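PDB 4PEV: membrane lipoprotein family protein from Aeropyrum pernix, which probably serves as the solute-binding component of an ABC transporter, a member of the BMP lipoprotein family that holds adenosine between its two lobes. Local coordinates for residues C[119-124]-C[191-196]; C[196-201]-C[224-229]; C[201-206]-C[405-410]. All blocks are in the same frame, centred on the assembly; numbering follows the deposited sequence.

In the fold
The three contacts lead outward from the adenosine cleft; interactions 1 and 2 follow in series along the chain, while 2 and 3 interleave. Interaction 1 bridges the two lobes: 119-124 follows a strand of the parallel sheet, whereas 191-196 leads out of the end of strand 186-191 of the mixed sheet. Interaction 2, its centre about 9 Å away, shares Pro196 with interaction 1 and packs the start of helix 196-214 on edge strand 222-226. Interaction 3 shares Phe201 with interaction 2, lies about 11 Å from it between centres, and joins the same helix to helix 401-412. Helix 196-214 thus connects the ligand and the other lobe at its start with the C-terminal helix further along.

Interaction 1 (C[119-124]-C[191-196]); sequences GFLWQE and AGMDIP
Phe120 turns one face of its ring to Pro196 in a CH-pi contact. Pro196 CD lies 3.8 Å from the ring centroid and 21° off the normal, displaced toward the rim, and comes within 3.5 Å of Phe120 CZ. With its CG opposite the backbone N (chi1 170°), Phe120 sends the ring across to the proline, the two side chains meeting at about a right angle.

Aliphatic contacts make up the remainder. Ile195 CB is 3.9 Å from Phe120 CD2, approaching obliquely, while Ile195 CD1 reaches the CB of Phe120 at 4.0 Å, the two side chains running past each other in opposite senses. Ile195 is also the side chain near the adenosine. Segment 119-124 follows strand 114-118 in one lobe and 191-196 leads out of the end of strand 186-191 in the other, consistent with the closed, ligand-bound form of a periplasmic-binding-protein fold. Next to this group, the selenium of selenomethionine Met193 meets Leu121 CD1 at 3.9 Å, its chain bent at the last torsion (chi3 82°). Met193 also packs on Phe230, an adenosine-binding residue.

No hydrogen bond crosses between the segments. The backbone N of Leu121 bonds instead to OD2 of the adenosine-binding Asp60.

Interaction 2 (C[196-201]-C[224-229]); sequences PPLWRF and WTYTGR. With ADN (adenosine), chain F.
Leu198 meets the rim of the Tyr226 ring, its CB 4.0 Å from Tyr226 CE1 and near the ring plane, as the side chains slide past each other in opposite directions. Around this pair packing is close. Phe201 CB abuts the edge of the Trp224 indole, 3.8 Å from Trp224 CH2. Trp224 owes this reach to a chi1 of 178°, which extends its indole away from the strand backbone toward the helix. Tyr226 OH lies in the plane of the Trp199 indole, 3.7 Å from Trp199 CD1, a van der Waals approach; the polar ends bond elsewhere, Tyr226 OH with Tyr404 OH and Trp199 NE1 with Asp194 OD1.

The far end is looser. Beyond Tyr226 the chain leaves the helix, Thr227 OG1 closes an ST turn by accepting from Arg229 N, and the exposed Arg229 points its charge at Asp231 and Asp232 through long, weak ion pairs.

On the ligand side, Leu198 CD1 stands 3.5 Å from O4' of adenosine, and Phe201 CZ 3.6 Å from its O3'. The helix runs antiparallel to the strand segment (171°), as in a beta-alpha-beta crossover, here of strand 186-191, helix 196-214 and strand 222-226, whose helix start lines the adenosine pocket.

Interaction 3 (C[201-206]-C[405-410]); sequences FHIGYL and DSIIEE
Ile408 lays its CD1 methyl over the middle of the His202 imidazole, 3.8 Å from the ring centroid and only 3° off the normal, a CH-pi contact almost exactly face-on. The opposite face of the same ring stacks on Trp224, and His202 ND1 is hydrogen-bonded to Tyr404 OH, which should limit rotation of the imidazole between its two neighbours. A chi1 of -172° carries the imidazole out from its own helix to meet the isoleucine.

Ile408 is the centre of the contact in other respects too. Its CD1 also touches Ile203 CG1 at 3.9 Å, while its other branch, CG2, rests 3.9 Å from Leu206 CD2, so that three side chains of one helix receive a single residue of the other. Beside them Ile407 CG2 meets Ile203 CG1 at 3.9 Å, these two crossing at about a right angle. All five residues are buried, and no hydrogen bond passes between the segments.

The axes of segments 201-206 and 405-410 run nearly parallel, 9° apart, and approach to 10.2 Å. This apolar helix-helix packing sets C-terminal helix 401-412 along crossover helix 196-214 of the mixed-sheet lobe, away from the face where Phe201 lines the adenosine pocket.

Interaction 1 (C[119-124]-C[191-196])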
loop_
_atom_site.group_PDB
_atom_site.type_symbol
_atom_site.label_atom_id
_atom_site.label_comp_id
_atom_site.label_asym_id
_atom_site.label_seq_id
_atom_site.Cartn_x
_atom_site.Cartn_y
_atom_site.Cartn_z
ATOM N N GLY C 119 10.962 4.431 1.313
ATOM C CA GLY C 119 10.388 3.937 2.545
ATOM C C GLY C 119 10.566 4.900 3.696
ATOM O O GLY C 119 11.552 5.637 3.771
ATOM N N PHE C 120 9.593 4.878 4.594
ATOM C CA PHE C 120 9.605 5.692 5.786
ATOM C C PHE C 120 10.888 5.601 6.607
ATOM O O PHE C 120 11.318 6.612 7.152
ATOM C CB PHE C 120 8.411 5.315 6.678
ATOM C CG PHE C 120 8.461 5.939 8.031
ATOM C CD1 PHE C 120 8.114 7.282 8.199
ATOM C CD2 PHE C 120 8.908 5.210 9.126
ATOM C CE1 PHE C 120 8.193 7.875 9.445
ATOM C CE2 PHE C 120 8.991 5.797 10.371
ATOM C CZ PHE C 120 8.630 7.129 10.530
ATOM N N LEU C 121 11.494 4.416 6.726
ATOM C CA LEU C 121 12.645 4.252 7.622
ATOM C C LEU C 121 13.863 5.108 7.260
ATOM O O LEU C 121 14.781 5.265 8.078
ATOM C CB LEU C 121 13.083 2.796 7.719
ATOM C CG LEU C 121 12.083 1.731 8.188
ATOM C CD1 LEU C 121 12.799 0.389 8.306
ATOM C CD2 LEU C 121 11.435 2.107 9.516
ATOM N N TRP C 122 13.867 5.651 6.044
ATOM C CA TRP C 122 14.893 6.595 5.588
ATOM C C TRP C 122 14.754 8.015 6.153
ATOM O O TRP C 122 15.645 8.838 5.986
ATOM C CB TRP C 122 14.852 6.687 4.057
ATOM C CG TRP C 122 15.482 5.533 3.371
ATOM C CD1 TRP C 122 14.874 4.632 2.556
ATOM C CD2 TRP C 122 16.860 5.149 3.443
ATOM N NE1 TRP C 122 15.787 3.706 2.119
ATOM C CE2 TRP C 122 17.015 4.004 2.643
ATOM C CE3 TRP C 122 17.983 5.675 4.102
ATOM C CZ2 TRP C 122 18.236 3.368 2.483
ATOM C CZ3 TRP C 122 19.205 5.051 3.935
ATOM C CH2 TRP C 122 19.323 3.906 3.138
ATOM N N GLN C 123 13.639 8.303 6.806
ATOM C CA GLN C 123 13.342 9.651 7.262
ATOM C C GLN C 123 14.296 10.125 8.341
ATOM O O GLN C 123 14.757 11.247 8.302
ATOM C CB GLN C 123 11.931 9.715 7.804
ATOM C CG GLN C 123 11.388 11.111 7.878
ATOM C CD GLN C 123 10.157 11.168 8.738
ATOM O OE1 GLN C 123 9.050 10.846 8.300
ATOM N NE2 GLN C 123 10.345 11.564 9.979
ATOM N N GLU C 124 14.569 9.269 9.311
ATOM C CA GLU C 124 15.522 9.575 10.370
ATOM C C GLU C 124 16.922 9.833 9.808
ATOM O O GLU C 124 17.460 10.915 10.017
ATOM C CB GLU C 124 15.554 8.436 11.389
ATOM C CG GLU C 124 14.851 8.712 12.705
ATOM C CD GLU C 124 15.817 8.651 13.872
ATOM O OE1 GLU C 124 15.478 7.989 14.885
ATOM O OE2 GLU C 124 16.927 9.235 13.759
ATOM N N ALA C 191 -0.365 -6.757 8.870
ATOM C CA ALA C 191 0.419 -5.549 8.661
ATOM C C ALA C 191 1.879 -5.817 8.925
ATOM O O ALA C 191 2.228 -6.797 9.587
ATOM C CB ALA C 191 -0.077 -4.439 9.568
ATOM N N GLY C 192 2.726 -4.944 8.393
ATOM C CA GLY C 192 4.160 -5.031 8.618
ATOM C C GLY C 192 4.533 -4.312 9.894
ATOM O O GLY C 192 4.061 -4.660 10.969
HETATM N N MSE C 193 5.364 -3.284 9.769
HETATM C CA MSE C 193 5.889 -2.576 10.933
HETATM C C MSE C 193 4.954 -1.510 11.419
HETATM O O MSE C 193 4.192 -0.916 10.642
HETATM C CB MSE C 193 7.198 -1.889 10.579
HETATM C CG MSE C 193 8.259 -2.872 10.110
HETATM SE SE MSE C 193 9.927 -1.866 9.778
HETATM C CE MSE C 193 10.521 -1.827 11.673
ATOM N N ASP C 194 5.028 -1.242 12.722
ATOM C CA ASP C 194 4.218 -0.209 13.345
ATOM C C ASP C 194 4.813 1.186 13.102
ATOM O O ASP C 194 5.578 1.708 13.915
ATOM C CB ASP C 194 4.091 -0.494 14.835
ATOM C CG ASP C 194 3.054 0.380 15.500
ATOM O OD1 ASP C 194 2.852 1.538 15.033
ATOM O OD2 ASP C 194 2.439 -0.109 16.484
ATOM N N ILE C 195 4.434 1.792 11.985
ATOM C CA ILE C 195 4.991 3.064 11.561
ATOM C C ILE C 195 3.904 3.934 10.938
ATOM O O ILE C 195 2.848 3.409 10.584
ATOM C CB ILE C 195 6.121 2.830 10.557
ATOM C CG1 ILE C 195 5.656 1.953 9.382
ATOM C CG2 ILE C 195 7.293 2.152 11.250
ATOM C CD1 ILE C 195 6.543 2.090 8.161
ATOM N N PRO C 196 4.158 5.261 10.798
ATOM C CA PRO C 196 3.145 6.237 10.376
ATOM C C PRO C 196 2.305 5.912 9.159
ATOM O O PRO C 196 1.098 6.102 9.225
ATOM C CB PRO C 196 3.958 7.516 10.158
ATOM C CG PRO C 196 5.001 7.424 11.209
ATOM C CD PRO C 196 5.388 5.961 11.237
#

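Interaction 2 (C[196-201]-C[224-229])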
loop_
_atom_site.group_PDB
_atom_site.type_symbol
_atom_site.label_atom_id
_atom_site.label_comp_id
_atom_site.label_asym_id
_atom_site.label_seq_id
_atom_site.Cartn_x
_atom_site.Cartn_y
_atom_site.Cartn_z
ATOM N N PRO C 196 4.158 5.261 10.798
ATOM C CA PRO C 196 3.145 6.237 10.376
ATOM C C PRO C 196 2.305 5.912 9.159
ATOM O O PRO C 196 1.098 6.102 9.225
ATOM C CB PRO C 196 3.958 7.516 10.158
ATOM C CG PRO C 196 5.001 7.424 11.209
ATOM C CD PRO C 196 5.388 5.961 11.237
ATOM N N PRO C 197 2.909 5.424 8.062
ATOM C CA PRO C 197 2.046 5.134 6.905
ATOM C C PRO C 197 1.015 4.073 7.235
ATOM O O PRO C 197 -0.152 4.203 6.853
ATOM C CB PRO C 197 3.009 4.620 5.850
ATOM C CG PRO C 197 4.373 5.054 6.307
ATOM C CD PRO C 197 4.315 5.081 7.800
ATOM N N LEU C 198 1.433 3.053 7.970
ATOM C CA LEU C 198 0.503 2.009 8.393
ATOM C C LEU C 198 -0.510 2.486 9.422
ATOM O O LEU C 198 -1.609 1.917 9.508
ATOM C CB LEU C 198 1.244 0.766 8.891
ATOM C CG LEU C 198 1.539 -0.198 7.731
ATOM C CD1 LEU C 198 2.407 0.423 6.647
ATOM C CD2 LEU C 198 2.196 -1.455 8.250
ATOM N N TRP C 199 -0.170 3.524 10.190
ATOM C CA TRP C 199 -1.165 4.159 11.043
ATOM C C TRP C 199 -2.300 4.653 10.148
ATOM O O TRP C 199 -3.474 4.426 10.432
ATOM C CB TRP C 199 -0.601 5.337 11.815
ATOM C CG TRP C 199 0.537 5.037 12.725
ATOM C CD1 TRP C 199 0.980 3.814 13.117
ATOM C CD2 TRP C 199 1.358 5.999 13.400
ATOM N NE1 TRP C 199 2.052 3.945 13.981
ATOM C CE2 TRP C 199 2.302 5.279 14.174
ATOM C CE3 TRP C 199 1.396 7.407 13.419
ATOM C CZ2 TRP C 199 3.283 5.917 14.956
ATOM C CZ3 TRP C 199 2.371 8.044 14.192
ATOM C CH2 TRP C 199 3.303 7.295 14.949
ATOM N N ARG C 200 -1.944 5.305 9.049
ATOM C CA ARG C 200 -2.941 5.838 8.132
ATOM C C ARG C 200 -3.786 4.747 7.477
ATOM O O ARG C 200 -4.998 4.923 7.309
ATOM C CB ARG C 200 -2.278 6.711 7.070
ATOM C CG ARG C 200 -1.606 7.930 7.669
ATOM C CD ARG C 200 -1.308 9.023 6.652
ATOM N NE ARG C 200 -0.031 8.828 5.981
ATOM C CZ ARG C 200 1.146 8.958 6.572
ATOM N NH1 ARG C 200 1.217 9.271 7.863
ATOM N NH2 ARG C 200 2.261 8.768 5.871
ATOM N N PHE C 201 -3.150 3.632 7.108
ATOM C CA PHE C 201 -3.881 2.474 6.584
ATOM C C PHE C 201 -4.866 2.012 7.640
ATOM O O PHE C 201 -6.056 1.927 7.373
ATOM C CB PHE C 201 -2.950 1.296 6.208
ATOM C CG PHE C 201 -2.317 1.415 4.838
ATOM C CD1 PHE C 201 -3.062 1.202 3.691
ATOM C CD2 PHE C 201 -0.963 1.723 4.695
ATOM C CE1 PHE C 201 -2.474 1.295 2.431
ATOM C CE2 PHE C 201 -0.377 1.825 3.441
ATOM C CZ PHE C 201 -1.130 1.607 2.308
ATOM N N TRP C 224 -6.732 -6.314 13.284
ATOM C CA TRP C 224 -5.538 -5.770 12.680
ATOM C C TRP C 224 -4.335 -6.285 13.440
ATOM O O TRP C 224 -4.248 -6.093 14.642
ATOM C CB TRP C 224 -5.593 -4.263 12.762
ATOM C CG TRP C 224 -4.419 -3.595 12.212
ATOM C CD1 TRP C 224 -3.209 -3.435 12.816
ATOM C CD2 TRP C 224 -4.326 -2.956 10.944
ATOM N NE1 TRP C 224 -2.369 -2.718 12.004
ATOM C CE2 TRP C 224 -3.027 -2.415 10.844
ATOM C CE3 TRP C 224 -5.213 -2.793 9.878
ATOM C CZ2 TRP C 224 -2.587 -1.723 9.716
ATOM C CZ3 TRP C 224 -4.780 -2.101 8.762
ATOM C CH2 TRP C 224 -3.473 -1.570 8.690
ATOM N N THR C 225 -3.418 -6.941 12.735
ATOM C CA THR C 225 -2.201 -7.475 13.331
ATOM C C THR C 225 -0.923 -6.929 12.682
ATOM O O THR C 225 -0.649 -7.174 11.492
ATOM C CB THR C 225 -2.184 -9.008 13.243
ATOM O OG1 THR C 225 -3.447 -9.511 13.685
ATOM C CG2 THR C 225 -1.060 -9.593 14.110
ATOM N N TYR C 226 -0.143 -6.192 13.475
ATOM C CA TYR C 226 1.242 -5.904 13.134
ATOM C C TYR C 226 2.080 -7.168 13.312
ATOM O O TYR C 226 2.067 -7.771 14.377
ATOM C CB TYR C 226 1.791 -4.801 14.015
ATOM C CG TYR C 226 1.240 -3.449 13.670
ATOM C CD1 TYR C 226 1.530 -2.852 12.436
ATOM C CD2 TYR C 226 0.429 -2.760 14.564
ATOM C CE1 TYR C 226 1.035 -1.602 12.109
ATOM C CE2 TYR C 226 -0.077 -1.517 14.250
ATOM C CZ TYR C 226 0.222 -0.936 13.026
ATOM O OH TYR C 226 -0.292 0.313 12.722
ATOM N N THR C 227 2.770 -7.574 12.249
ATOM C CA THR C 227 3.755 -8.650 12.301
ATOM C C THR C 227 5.116 -8.099 12.689
ATOM O O THR C 227 5.940 -8.816 13.248
ATOM C CB THR C 227 3.950 -9.320 10.937
ATOM O OG1 THR C 227 4.501 -8.364 10.018
ATOM C CG2 THR C 227 2.638 -9.871 10.413
ATOM N N GLY C 228 5.362 -6.843 12.349
ATOM C CA GLY C 228 6.594 -6.170 12.733
ATOM C C GLY C 228 7.666 -6.199 11.660
ATOM O O GLY C 228 8.720 -5.572 11.802
ATOM N N ARG C 229 7.413 -6.926 10.582
ATOM C CA ARG C 229 8.390 -7.058 9.524
ATOM C C ARG C 229 7.693 -6.818 8.188
ATOM O O ARG C 229 6.482 -6.986 8.081
ATOM C CB ARG C 229 9.074 -8.431 9.649
ATOM C CG ARG C 229 10.060 -8.469 10.832
ATOM C CD ARG C 229 10.640 -9.831 11.224
ATOM N NE ARG C 229 11.317 -10.523 10.120
ATOM C CZ ARG C 229 12.487 -10.168 9.577
ATOM N NH1 ARG C 229 13.158 -9.114 10.023
ATOM N NH2 ARG C 229 12.994 -10.875 8.570
HETATM O "O5'" ADN F . 2.589 -3.142 1.712
HETATM C "C5'" ADN F . 1.810 -2.211 2.486
HETATM C "C4'" ADN F . 2.522 -0.907 2.861
HETATM O "O4'" ADN F . 3.625 -1.131 3.742
HETATM C "C3'" ADN F . 3.118 -0.087 1.720
HETATM O "O3'" ADN F . 2.131 0.690 1.034
HETATM C "C2'" ADN F . 4.165 0.753 2.444
HETATM O "O2'" ADN F . 3.619 1.925 3.065
HETATM C "C1'" ADN F . 4.668 -0.188 3.507
HETATM N N9 ADN F . 5.861 -0.925 3.047
HETATM C C8 ADN F . 5.898 -2.015 2.245
HETATM N N7 ADN F . 7.175 -2.436 2.044
HETATM C C5 ADN F . 7.968 -1.597 2.745
HETATM C C6 ADN F . 9.417 -1.438 2.988
HETATM N N6 ADN F . 10.290 -2.291 2.420
HETATM N N1 ADN F . 9.833 -0.417 3.778
HETATM C C2 ADN F . 8.972 0.454 4.346
HETATM N N3 ADN F . 7.647 0.374 4.168
HETATM C C4 ADN F . 7.098 -0.602 3.396
#

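Interaction 3 (C[201-206]-C[405-410])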
loop_
_atom_site.group_PDB
_atom_site.type_symbol
_atom_site.label_atom_id
_atom_site.label_comp_id
_atom_site.label_asym_id
_atom_site.label_seq_id
_atom_site.Cartn_x
_atom_site.Cartn_y
_atom_site.Cartn_z
ATOM N N PHE C 201 -3.150 3.632 7.108
ATOM C CA PHE C 201 -3.881 2.474 6.584
ATOM C C PHE C 201 -4.866 2.012 7.640
ATOM O O PHE C 201 -6.056 1.927 7.373
ATOM C CB PHE C 201 -2.950 1.296 6.208
ATOM C CG PHE C 201 -2.317 1.415 4.838
ATOM C CD1 PHE C 201 -3.062 1.202 3.691
ATOM C CD2 PHE C 201 -0.963 1.723 4.695
ATOM C CE1 PHE C 201 -2.474 1.295 2.431
ATOM C CE2 PHE C 201 -0.377 1.825 3.441
ATOM C CZ PHE C 201 -1.130 1.607 2.308
ATOM N N HIS C 202 -4.354 1.728 8.838
ATOM C CA HIS C 202 -5.173 1.194 9.917
ATOM C C HIS C 202 -6.380 2.083 10.137
ATOM O O HIS C 202 -7.515 1.632 10.015
ATOM C CB HIS C 202 -4.377 1.061 11.213
ATOM C CG HIS C 202 -5.114 0.339 12.295
ATOM N ND1 HIS C 202 -4.579 0.136 13.546
ATOM C CD2 HIS C 202 -6.345 -0.229 12.319
ATOM C CE1 HIS C 202 -5.442 -0.535 14.293
ATOM N NE2 HIS C 202 -6.524 -0.763 13.575
ATOM N N ILE C 203 -6.140 3.348 10.437
ATOM C CA ILE C 203 -7.226 4.299 10.650
ATOM C C ILE C 203 -8.239 4.292 9.513
ATOM O O ILE C 203 -9.429 4.312 9.759
ATOM C CB ILE C 203 -6.677 5.731 10.824
ATOM C CG1 ILE C 203 -6.072 5.883 12.219
ATOM C CG2 ILE C 203 -7.760 6.778 10.579
ATOM C CD1 ILE C 203 -5.256 7.144 12.376
ATOM N N GLY C 204 -7.775 4.293 8.277
ATOM C CA GLY C 204 -8.684 4.354 7.140
ATOM C C GLY C 204 -9.481 3.077 6.969
ATOM O O GLY C 204 -10.639 3.108 6.568
ATOM N N TYR C 205 -8.854 1.951 7.282
ATOM C CA TYR C 205 -9.463 0.654 7.091
ATOM C C TYR C 205 -10.575 0.457 8.105
ATOM O O TYR C 205 -11.662 0.037 7.744
ATOM C CB TYR C 205 -8.395 -0.445 7.195
ATOM C CG TYR C 205 -8.871 -1.855 6.902
ATOM C CD1 TYR C 205 -9.516 -2.171 5.700
ATOM C CD2 TYR C 205 -8.654 -2.887 7.815
ATOM C CE1 TYR C 205 -9.938 -3.468 5.421
ATOM C CE2 TYR C 205 -9.070 -4.189 7.542
ATOM C CZ TYR C 205 -9.709 -4.470 6.345
ATOM O OH TYR C 205 -10.125 -5.753 6.097
ATOM N N LEU C 206 -10.292 0.762 9.367
ATOM C CA LEU C 206 -11.294 0.700 10.434
ATOM C C LEU C 206 -12.412 1.698 10.199
ATOM O O LEU C 206 -13.591 1.387 10.364
ATOM C CB LEU C 206 -10.654 1.009 11.782
ATOM C CG LEU C 206 -11.515 0.874 13.041
ATOM C CD1 LEU C 206 -12.204 -0.479 13.174
ATOM C CD2 LEU C 206 -10.636 1.132 14.252
ATOM N N ASP C 405 -3.207 5.890 18.546
ATOM C CA ASP C 405 -3.813 4.897 19.432
ATOM C C ASP C 405 -5.208 5.272 19.906
ATOM O O ASP C 405 -6.061 4.397 20.066
ATOM C CB ASP C 405 -2.929 4.642 20.657
ATOM C CG ASP C 405 -2.017 3.436 20.489
ATOM O OD1 ASP C 405 -2.060 2.772 19.424
ATOM O OD2 ASP C 405 -1.266 3.140 21.443
ATOM N N SER C 406 -5.448 6.558 20.139
ATOM C CA SER C 406 -6.749 6.981 20.653
ATOM C C SER C 406 -7.764 7.247 19.532
ATOM O O SER C 406 -8.959 7.143 19.761
ATOM C CB SER C 406 -6.614 8.177 21.608
ATOM O OG SER C 406 -5.802 9.181 21.045
ATOM N N ILE C 407 -7.310 7.565 18.325
ATOM C CA ILE C 407 -8.227 7.550 17.179
ATOM C C ILE C 407 -8.852 6.154 16.983
ATOM O O ILE C 407 -10.033 6.041 16.663
ATOM C CB ILE C 407 -7.551 8.007 15.870
ATOM C CG1 ILE C 407 -7.216 9.505 15.942
ATOM C CG2 ILE C 407 -8.456 7.726 14.666
ATOM C CD1 ILE C 407 -6.438 10.053 14.755
ATOM N N ILE C 408 -8.069 5.102 17.191
ATOM C CA ILE C 408 -8.581 3.745 17.098
ATOM C C ILE C 408 -9.598 3.415 18.207
ATOM O O ILE C 408 -10.633 2.812 17.912
ATOM C CB ILE C 408 -7.428 2.709 17.106
ATOM C CG1 ILE C 408 -6.484 2.952 15.918
ATOM C CG2 ILE C 408 -7.966 1.275 17.112
ATOM C CD1 ILE C 408 -7.166 2.974 14.569
ATOM N N GLU C 409 -9.308 3.785 19.464
ATOM C CA GLU C 409 -10.286 3.642 20.573
ATOM C C GLU C 409 -11.645 4.215 20.174
ATOM O O GLU C 409 -12.698 3.608 20.418
ATOM C CB GLU C 409 -9.821 4.383 21.834
ATOM C CG GLU C 409 -8.871 3.625 22.759
ATOM C CD GLU C 409 -8.221 4.529 23.827
ATOM O OE1 GLU C 409 -8.921 5.367 24.462
ATOM O OE2 GLU C 409 -6.990 4.408 24.036
ATOM N N GLU C 410 -11.589 5.392 19.553
ATOM C CA GLU C 410 -12.766 6.154 19.169
ATOM C C GLU C 410 -13.505 5.528 18.005
ATOM O O GLU C 410 -14.724 5.449 18.027
ATOM C CB GLU C 410 -12.376 7.599 18.803
ATOM C CG GLU C 410 -11.820 8.432 19.959
ATOM C CD GLU C 410 -12.754 8.476 21.158
ATOM O OE1 GLU C 410 -13.984 8.649 20.967
ATOM O OE2 GLU C 410 -12.253 8.329 22.293
#